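Local coordinates for protein salicylaldehyde dehydrogenase NahF (Pseudomonas putida, PDB 4JZ6) that probably catalyses the NAD-dependent oxidation of salicylaldehyde to salicylate, a step of naphthalene degradation, and is seen here with salicylaldehyde bound, at residues A[272-277]-A[452-457]; A[384-389]-A[401-406]; A[416-421]-A[443-448]. All coordinates share one frame; numbering follows the deposited sequence.

Contact 1 (A[272-277]-A[452-457]); sequences SPLIVL and GSTVQN
Thr454 packs against the start of strand 273-276, and its methyl group does most of the touching. CG2 sits 3.4 Å from Pro273 O. It also meets the end of Leu274, with CD1 4.1 Å from Thr454 CG2. The two side chains slant across one another. Leu274 sends CD1 on to the loop backbone, 3.5 Å from Gly452 O. Its CG lies anti to the backbone N (chi1 -164°), which carries the branched end over to Gly452 and Thr454. Ser272 adds a carbon contact, its CB 4.1 Å from Thr454 CB. Across this face the two segments meet through van der Waals contact alone.

The polar ends are satisfied elsewhere. The first torsion of Thr454 (chi1 76°) sets CG2 anti to its own carbonyl carbon, facing Pro273 O, and OG1 hydrogen-bonds to Met302 O and Thr304 OG1. Ser272 OG bonds to the backbone N of Ser425.

The touching residues are all buried, but the loop becomes more open further along. From Val455 to Asn457 it is partly exposed and leaves the strand. Here it is braced by its own bonds. Ser453 OG accepts from Val455 N at 3.2 Å, an ST turn. Gln456 NE2 reaches back to Ser453 O at 2.9 Å, and also bonds to Glu492 of the second subunit. Asn457 touches a bound salicylaldehyde. The strand belongs to the seven-stranded sheet, with strands 306-310 and 425-429 as its neighbours. The arrangement fits the catalytic domain of an aldehyde dehydrogenase, where the loop after strand 447-450 runs to the substrate pocket.

Contact 2 (A[384-389]-A[401-406]); sequences DHVKSD and ITVVIR
Asp384 and Arg406 form a side-on salt bridge between the loop and the strand. Arg406 NE bonds to Asp384 OD1 at 3.0 Å and 171°. Arg406 NH1 bonds to Asp384 OD2 at 2.8 Å, through the syn lone pair of that oxygen. The carboxylate and guanidinium planes are nearly coplanar, so each oxygen faces one nitrogen. The extended Arg406 chain from CG to NE brings the group there. Asp315, on helix 311-327, is a second partner of NH1. The arginine would probably help keep Asp384 ionised.

His385 meets one face of the same guanidinium. Its CE1 is 3.2 Å from Arg406 NE, and the ring and guanidinium planes are only 20° apart. The plate is thus gripped at its edge by Asp384 and met on one face by CE1, off toward the rim. Asp384 OD1 in turn lies over the centre of the His385 ring.

Backbone bonding follows the sheet. Strands 381-384 and 401-407 are parallel neighbours in the seven-stranded sheet of the aldehyde dehydrogenase fold, and the contact continues the pairing beyond Asp384. Val386 N donates to Val404 O at 3.2 Å. One step on, a water takes over: it accepts from Arg406 N at 2.8 Å and donates to Val386 O.

Apolar contact comes from Val386, which points toward the strand. Its CG2 meets Val403 CB at 3.7 Å, the two side chains crossing at about a right angle. Ile405 lays CG2 against the carbonyl of Val386, 3.7 Å from its O. Val404 CB rests 3.7 Å from Asp384 OD1, while Val318 of helix 311-327 packs on both residues.

Contact 3 (A[416-421]-A[443-448]); sequences IANDSV and IEYGCV
This is a largely buried, mixed polar and apolar contact between the C-terminal end of helix 410-418 and the turn that leads from helix 433-442 into strand 447-450. It belongs to the alpha/beta catalytic domain of the aldehyde dehydrogenase fold. Glu444 is the centre of an inverse gamma turn. Asn418 holds that turn: its OD1 accepts from Glu444 N at 2.6 Å, in the carbonyl plane. Its ND2 donates to Ser442 O, so both ends of the amide are used and its rotation is fixed. An alanine here would lose both bonds and is likely to leave Glu444 N without its acceptor and the turn freer to move. The Glu444 side chain crosses the amide at about a right angle, and its OE1 pairs with Lys467.

On the apolar side, Ala417 CB packs 3.8 Å from Ile443 CG2. Tyr445 meets Ala417 CB with CE2, 4.2 Å away. A water donates to Ser420 OG and, weakly, to Tyr445 OH. Ser420 OG also bonds to Asp394. With CG anti to its own carbonyl carbon (chi1 -71°), Tyr445 brings its hydroxyl to the helix end, where OH donates to Ala417 O, at the ring's edge, at 2.6 Å.

All three contacts hold parts of the same seven-stranded sheet. Contacts 1 and 3 lie side by side. Pro273 CD packs on Tyr445 CE1 at 3.4 Å, and Ile275 CD1 reaches Ala417 CB. Both also touch the second subunit. Contact 2 lies further from the chain's centre, toward the other edge of the sheet, and meets no other chain. It joins contact 3 through Ile416, packed on Ile405. Each contact is mainly buried, though His385, Arg406, Asn418 and Glu444 are partly exposed. Their chemistry differs. Contact 1 is van der Waals contact between its segments, with its hydroxyls bonded elsewhere. Contact 2 rests on a salt bridge, and contact 3 on two short hydrogen bonds at a helix end.

Contact 1 (A[272-277]-A[452-457])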
loop_
_atom_site.group_PDB
_atom_site.type_symbol
_atom_site.label_atom_id
_atom_site.label_comp_id
_atom_site.label_asym_id
_atom_site.label_seq_id
_atom_site.Cartn_x
_atom_site.Cartn_y
_atom_site.Cartn_z
ATOM N N SER A 272 17.722 -7.755 -11.630
ATOM C CA SER A 272 16.948 -8.656 -12.475
ATOM C C SER A 272 17.780 -9.725 -13.181
ATOM O O SER A 272 18.692 -9.410 -13.948
ATOM C CB SER A 272 16.151 -7.837 -13.484
ATOM O OG SER A 272 15.180 -7.059 -12.808
ATOM N N PRO A 273 17.456 -11.003 -12.919
ATOM C CA PRO A 273 18.244 -12.130 -13.423
ATOM C C PRO A 273 17.670 -12.744 -14.696
ATOM O O PRO A 273 16.453 -12.741 -14.903
ATOM C CB PRO A 273 18.130 -13.145 -12.286
ATOM C CG PRO A 273 16.735 -12.913 -11.749
ATOM C CD PRO A 273 16.407 -11.449 -11.982
ATOM N N LEU A 274 18.549 -13.265 -15.544
ATOM C CA LEU A 274 18.122 -14.142 -16.621
ATOM C C LEU A 274 18.536 -15.563 -16.253
ATOM O O LEU A 274 19.730 -15.870 -16.152
ATOM C CB LEU A 274 18.743 -13.724 -17.954
ATOM C CG LEU A 274 18.091 -14.300 -19.216
ATOM C CD1 LEU A 274 16.709 -13.699 -19.402
ATOM C CD2 LEU A 274 18.939 -14.070 -20.451
ATOM N N ILE A 275 17.549 -16.423 -16.022
ATOM C CA ILE A 275 17.829 -17.816 -15.689
ATOM C C ILE A 275 17.956 -18.666 -16.954
ATOM O O ILE A 275 16.995 -18.831 -17.716
ATOM C CB ILE A 275 16.742 -18.416 -14.787
ATOM C CG1 ILE A 275 16.576 -17.573 -13.518
ATOM C CG2 ILE A 275 17.082 -19.855 -14.447
ATOM C CD1 ILE A 275 15.478 -18.045 -12.599
ATOM N N VAL A 276 19.155 -19.197 -17.171
ATOM C CA VAL A 276 19.432 -20.034 -18.328
ATOM C C VAL A 276 19.615 -21.471 -17.868
ATOM O O VAL A 276 20.677 -21.831 -17.371
ATOM C CB VAL A 276 20.700 -19.555 -19.056
ATOM C CG1 VAL A 276 20.888 -20.301 -20.354
ATOM C CG2 VAL A 276 20.622 -18.064 -19.313
ATOM N N LEU A 277 18.572 -22.283 -18.019
ATOM C CA LEU A 277 18.595 -23.672 -17.553
ATOM C C LEU A 277 19.437 -24.515 -18.495
ATOM O O LEU A 277 19.861 -24.029 -19.540
ATOM C CB LEU A 277 17.176 -24.241 -17.440
ATOM C CG LEU A 277 16.176 -23.419 -16.616
ATOM C CD1 LEU A 277 14.763 -23.892 -16.845
ATOM C CD2 LEU A 277 16.509 -23.464 -15.140
ATOM N N GLY A 452 11.996 -15.020 -22.443
ATOM C CA GLY A 452 12.012 -13.617 -22.809
ATOM C C GLY A 452 13.051 -12.836 -22.025
ATOM O O GLY A 452 13.583 -13.331 -21.032
ATOM N N SER A 453 13.344 -11.615 -22.462
ATOM C CA SER A 453 14.323 -10.786 -21.766
ATOM C C SER A 453 13.761 -10.280 -20.443
ATOM O O SER A 453 12.567 -10.419 -20.174
ATOM C CB SER A 453 14.746 -9.601 -22.637
ATOM O OG SER A 453 13.800 -8.546 -22.571
ATOM N N THR A 454 14.621 -9.678 -19.625
ATOM C CA THR A 454 14.181 -9.076 -18.366
ATOM C C THR A 454 13.659 -7.659 -18.563
ATOM O O THR A 454 13.076 -7.081 -17.650
ATOM C CB THR A 454 15.323 -8.994 -17.332
ATOM O OG1 THR A 454 16.214 -7.922 -17.686
ATOM C CG2 THR A 454 16.079 -10.321 -17.244
ATOM N N VAL A 455 13.882 -7.097 -19.748
ATOM C CA VAL A 455 13.493 -5.714 -20.019
ATOM C C VAL A 455 12.211 -5.634 -20.854
ATOM O O VAL A 455 12.248 -5.515 -22.091
ATOM C CB VAL A 455 14.648 -4.923 -20.681
ATOM C CG1 VAL A 455 14.235 -3.489 -20.985
ATOM C CG2 VAL A 455 15.865 -4.937 -19.782
ATOM N N GLN A 456 11.073 -5.725 -20.171
ATOM C CA GLN A 456 9.772 -5.623 -20.830
ATOM C C GLN A 456 8.815 -4.784 -19.993
ATOM O O GLN A 456 8.922 -4.733 -18.768
ATOM C CB GLN A 456 9.176 -7.015 -21.072
ATOM C CG GLN A 456 10.039 -7.913 -21.943
ATOM C CD GLN A 456 9.470 -9.311 -22.112
ATOM O OE1 GLN A 456 8.274 -9.487 -22.350
ATOM N NE2 GLN A 456 10.329 -10.315 -21.992
ATOM N N ASN A 457 7.887 -4.117 -20.673
ATOM C CA ASN A 457 6.852 -3.325 -20.021
ATOM C C ASN A 457 5.750 -3.010 -21.004
ATOM O O ASN A 457 5.988 -2.388 -22.042
ATOM C CB ASN A 457 7.416 -2.027 -19.438
ATOM C CG ASN A 457 6.383 -1.227 -18.637
ATOM O OD1 ASN A 457 6.416 0.010 -18.633
ATOM N ND2 ASN A 457 5.475 -1.919 -17.962
#

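Contact 2 (A[384-389]-A[401-406])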
loop_
_atom_site.group_PDB
_atom_site.type_symbol
_atom_site.label_atom_id
_atom_site.label_comp_id
_atom_site.label_asym_id
_atom_site.label_seq_id
_atom_site.Cartn_x
_atom_site.Cartn_y
_atom_site.Cartn_z
ATOM N N ASP A 384 32.442 -13.223 -14.816
ATOM C CA ASP A 384 32.055 -14.624 -14.688
ATOM C C ASP A 384 32.526 -15.184 -13.347
ATOM O O ASP A 384 33.429 -14.624 -12.718
ATOM C CB ASP A 384 32.663 -15.445 -15.826
ATOM C CG ASP A 384 32.021 -16.817 -15.971
ATOM O OD1 ASP A 384 31.192 -17.192 -15.111
ATOM O OD2 ASP A 384 32.357 -17.527 -16.943
ATOM N N HIS A 385 31.922 -16.298 -12.929
ATOM C CA HIS A 385 32.234 -16.932 -11.647
ATOM C C HIS A 385 32.062 -15.967 -10.483
ATOM O O HIS A 385 32.929 -15.863 -9.613
ATOM C CB HIS A 385 33.648 -17.509 -11.641
ATOM C CG HIS A 385 33.946 -18.381 -12.817
ATOM N ND1 HIS A 385 33.464 -19.665 -12.934
ATOM C CD2 HIS A 385 34.686 -18.152 -13.931
ATOM C CE1 HIS A 385 33.889 -20.192 -14.067
ATOM N NE2 HIS A 385 34.634 -19.295 -14.691
ATOM N N VAL A 386 30.943 -15.252 -10.486
ATOM C CA VAL A 386 30.585 -14.388 -9.377
ATOM C C VAL A 386 29.923 -15.227 -8.284
ATOM O O VAL A 386 29.107 -16.106 -8.566
ATOM C CB VAL A 386 29.670 -13.243 -9.850
ATOM C CG1 VAL A 386 29.056 -12.508 -8.676
ATOM C CG2 VAL A 386 30.465 -12.292 -10.730
ATOM N N LYS A 387 30.301 -14.969 -7.037
ATOM C CA LYS A 387 29.848 -15.777 -5.916
ATOM C C LYS A 387 29.202 -14.907 -4.834
ATOM O O LYS A 387 29.360 -13.685 -4.823
ATOM C CB LYS A 387 31.024 -16.575 -5.342
ATOM C CG LYS A 387 31.632 -17.601 -6.296
ATOM C CD LYS A 387 30.702 -18.801 -6.486
ATOM C CE LYS A 387 31.454 -20.069 -6.916
ATOM N NZ LYS A 387 31.732 -20.145 -8.385
ATOM N N SER A 388 28.488 -15.550 -3.915
ATOM C CA SER A 388 27.639 -14.851 -2.949
ATOM C C SER A 388 28.375 -13.952 -1.951
ATOM O O SER A 388 27.745 -13.171 -1.240
ATOM C CB SER A 388 26.747 -15.853 -2.208
ATOM O OG SER A 388 27.480 -17.001 -1.811
ATOM N N ASP A 389 29.699 -14.056 -1.901
ATOM C CA ASP A 389 30.480 -13.235 -0.977
ATOM C C ASP A 389 30.901 -11.903 -1.598
ATOM O O ASP A 389 31.413 -11.020 -0.906
ATOM C CB ASP A 389 31.709 -13.996 -0.465
ATOM C CG ASP A 389 32.751 -14.225 -1.543
ATOM O OD1 ASP A 389 32.372 -14.336 -2.727
ATOM O OD2 ASP A 389 33.953 -14.299 -1.204
ATOM N N ILE A 401 27.504 -3.175 -17.275
ATOM C CA ILE A 401 28.202 -4.303 -16.682
ATOM C C ILE A 401 27.150 -5.290 -16.189
ATOM O O ILE A 401 26.043 -4.888 -15.828
ATOM C CB ILE A 401 29.127 -3.856 -15.524
ATOM C CG1 ILE A 401 29.928 -5.039 -14.976
ATOM C CG2 ILE A 401 28.330 -3.181 -14.425
ATOM C CD1 ILE A 401 30.892 -4.675 -13.861
ATOM N N THR A 402 27.484 -6.577 -16.211
ATOM C CA THR A 402 26.575 -7.613 -15.742
ATOM C C THR A 402 27.365 -8.843 -15.275
ATOM O O THR A 402 28.515 -9.046 -15.686
ATOM C CB THR A 402 25.540 -7.983 -16.829
ATOM O OG1 THR A 402 24.432 -8.663 -16.229
ATOM C CG2 THR A 402 26.166 -8.856 -17.910
ATOM N N VAL A 403 26.753 -9.650 -14.405
ATOM C CA VAL A 403 27.456 -10.774 -13.785
ATOM C C VAL A 403 26.858 -12.148 -14.097
ATOM O O VAL A 403 25.640 -12.303 -14.236
ATOM C CB VAL A 403 27.562 -10.613 -12.251
ATOM C CG1 VAL A 403 28.235 -9.301 -11.903
ATOM C CG2 VAL A 403 26.194 -10.705 -11.600
ATOM N N VAL A 404 27.735 -13.140 -14.207
ATOM C CA VAL A 404 27.323 -14.519 -14.425
ATOM C C VAL A 404 27.481 -15.331 -13.144
ATOM O O VAL A 404 28.580 -15.428 -12.592
ATOM C CB VAL A 404 28.152 -15.194 -15.534
ATOM C CG1 VAL A 404 27.527 -16.511 -15.929
ATOM C CG2 VAL A 404 28.264 -14.284 -16.738
ATOM N N ILE A 405 26.379 -15.901 -12.666
ATOM C CA ILE A 405 26.440 -16.838 -11.554
ATOM C C ILE A 405 26.102 -18.229 -12.065
ATOM O O ILE A 405 25.026 -18.454 -12.618
ATOM C CB ILE A 405 25.461 -16.468 -10.435
ATOM C CG1 ILE A 405 25.630 -14.997 -10.048
ATOM C CG2 ILE A 405 25.686 -17.371 -9.239
ATOM C CD1 ILE A 405 24.486 -14.449 -9.227
ATOM N N ARG A 406 27.038 -19.154 -11.903
ATOM C CA ARG A 406 26.833 -20.516 -12.362
ATOM C C ARG A 406 26.139 -21.323 -11.276
ATOM O O ARG A 406 26.330 -21.070 -10.085
ATOM C CB ARG A 406 28.167 -21.155 -12.741
ATOM C CG ARG A 406 28.797 -20.550 -13.980
ATOM C CD ARG A 406 30.291 -20.780 -14.026
ATOM N NE ARG A 406 30.886 -20.197 -15.223
ATOM C CZ ARG A 406 31.366 -20.899 -16.244
ATOM N NH1 ARG A 406 31.884 -20.270 -17.291
ATOM N NH2 ARG A 406 31.341 -22.227 -16.218
HETATM O O HOH W 1 29.278 -18.553 -10.312
#

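Contact 3 (A[416-421]-A[443-448])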
loop_
_atom_site.group_PDB
_atom_site.type_symbol
_atom_site.label_atom_id
_atom_site.label_comp_id
_atom_site.label_asym_id
_atom_site.label_seq_id
_atom_site.Cartn_x
_atom_site.Cartn_y
_atom_site.Cartn_z
ATOM N N ILE A 416 19.092 -19.228 -5.990
ATOM C CA ILE A 416 19.909 -18.070 -6.342
ATOM C C ILE A 416 19.061 -16.883 -6.791
ATOM O O ILE A 416 19.331 -15.742 -6.421
ATOM C CB ILE A 416 20.938 -18.427 -7.428
ATOM C CG1 ILE A 416 21.898 -19.493 -6.902
ATOM C CG2 ILE A 416 21.707 -17.190 -7.880
ATOM C CD1 ILE A 416 22.833 -20.031 -7.942
ATOM N N ALA A 417 18.025 -17.145 -7.576
ATOM C CA ALA A 417 17.136 -16.071 -7.990
ATOM C C ALA A 417 16.422 -15.500 -6.771
ATOM O O ALA A 417 16.331 -14.287 -6.602
ATOM C CB ALA A 417 16.136 -16.563 -9.021
ATOM N N ASN A 418 15.933 -16.386 -5.912
ATOM C CA ASN A 418 15.166 -15.967 -4.748
ATOM C C ASN A 418 15.998 -15.383 -3.605
ATOM O O ASN A 418 15.445 -14.811 -2.661
ATOM C CB ASN A 418 14.298 -17.119 -4.237
ATOM C CG ASN A 418 12.963 -17.200 -4.950
ATOM O OD1 ASN A 418 12.540 -16.250 -5.605
ATOM N ND2 ASN A 418 12.287 -18.333 -4.816
ATOM N N ASP A 419 17.319 -15.515 -3.682
ATOM C CA ASP A 419 18.157 -14.993 -2.605
ATOM C C ASP A 419 18.531 -13.514 -2.795
ATOM O O ASP A 419 19.184 -12.911 -1.945
ATOM C CB ASP A 419 19.378 -15.891 -2.359
ATOM C CG ASP A 419 20.655 -15.369 -3.011
ATOM O OD1 ASP A 419 21.734 -15.547 -2.398
ATOM O OD2 ASP A 419 20.596 -14.803 -4.128
ATOM N N SER A 420 18.116 -12.937 -3.917
ATOM C CA SER A 420 18.285 -11.507 -4.129
ATOM C C SER A 420 17.421 -10.726 -3.153
ATOM O O SER A 420 16.353 -11.179 -2.744
ATOM C CB SER A 420 17.905 -11.118 -5.558
ATOM O OG SER A 420 17.998 -9.716 -5.744
ATOM N N VAL A 421 17.886 -9.539 -2.793
ATOM C CA VAL A 421 17.129 -8.656 -1.922
ATOM C C VAL A 421 16.083 -7.897 -2.741
ATOM O O VAL A 421 15.196 -7.247 -2.187
ATOM C CB VAL A 421 18.073 -7.672 -1.183
ATOM C CG1 VAL A 421 18.361 -6.437 -2.035
ATOM C CG2 VAL A 421 17.493 -7.297 0.160
ATOM N N ILE A 443 9.859 -18.230 -8.348
ATOM C CA ILE A 443 10.720 -17.072 -8.082
ATOM C C ILE A 443 9.936 -15.823 -7.665
ATOM O O ILE A 443 8.803 -15.605 -8.107
ATOM C CB ILE A 443 11.661 -16.742 -9.270
ATOM C CG1 ILE A 443 10.861 -16.430 -10.534
ATOM C CG2 ILE A 443 12.634 -17.890 -9.519
ATOM C CD1 ILE A 443 11.726 -16.223 -11.752
ATOM N N GLU A 444 10.557 -15.012 -6.812
ATOM C CA GLU A 444 9.888 -13.882 -6.166
ATOM C C GLU A 444 10.061 -12.568 -6.937
ATOM O O GLU A 444 10.792 -11.667 -6.514
ATOM C CB GLU A 444 10.390 -13.749 -4.723
ATOM C CG GLU A 444 9.976 -14.919 -3.830
ATOM C CD GLU A 444 10.926 -15.158 -2.666
ATOM O OE1 GLU A 444 12.081 -14.688 -2.714
ATOM O OE2 GLU A 444 10.518 -15.834 -1.698
ATOM N N TYR A 445 9.382 -12.470 -8.076
ATOM C CA TYR A 445 9.572 -11.341 -8.985
ATOM C C TYR A 445 8.247 -10.778 -9.489
ATOM O O TYR A 445 7.295 -11.521 -9.738
ATOM C CB TYR A 445 10.496 -11.744 -10.148
ATOM C CG TYR A 445 11.925 -11.923 -9.685
ATOM C CD1 TYR A 445 12.862 -10.907 -9.849
ATOM C CD2 TYR A 445 12.327 -13.089 -9.040
ATOM C CE1 TYR A 445 14.159 -11.058 -9.397
ATOM C CE2 TYR A 445 13.620 -13.248 -8.587
ATOM C CZ TYR A 445 14.532 -12.232 -8.769
ATOM O OH TYR A 445 15.823 -12.389 -8.320
ATOM N N GLY A 446 8.185 -9.457 -9.612
ATOM C CA GLY A 446 6.996 -8.804 -10.117
ATOM C C GLY A 446 6.744 -9.146 -11.572
ATOM O O GLY A 446 5.596 -9.187 -12.013
ATOM N N CYS A 447 7.820 -9.384 -12.319
ATOM C CA CYS A 447 7.716 -9.755 -13.727
ATOM C C CYS A 447 8.565 -10.987 -14.036
ATOM O O CYS A 447 9.768 -11.008 -13.751
ATOM C CB CYS A 447 8.166 -8.597 -14.612
ATOM S SG CYS A 447 7.444 -7.009 -14.161
ATOM N N VAL A 448 7.935 -12.010 -14.614
ATOM C CA VAL A 448 8.636 -13.223 -15.038
ATOM C C VAL A 448 8.396 -13.468 -16.529
ATOM O O VAL A 448 7.251 -13.507 -16.984
ATOM C CB VAL A 448 8.175 -14.458 -14.235
ATOM C CG1 VAL A 448 8.818 -15.716 -14.775
ATOM C CG2 VAL A 448 8.510 -14.282 -12.768
HETATM O O HOH W 2 16.297 -9.098 -8.029
#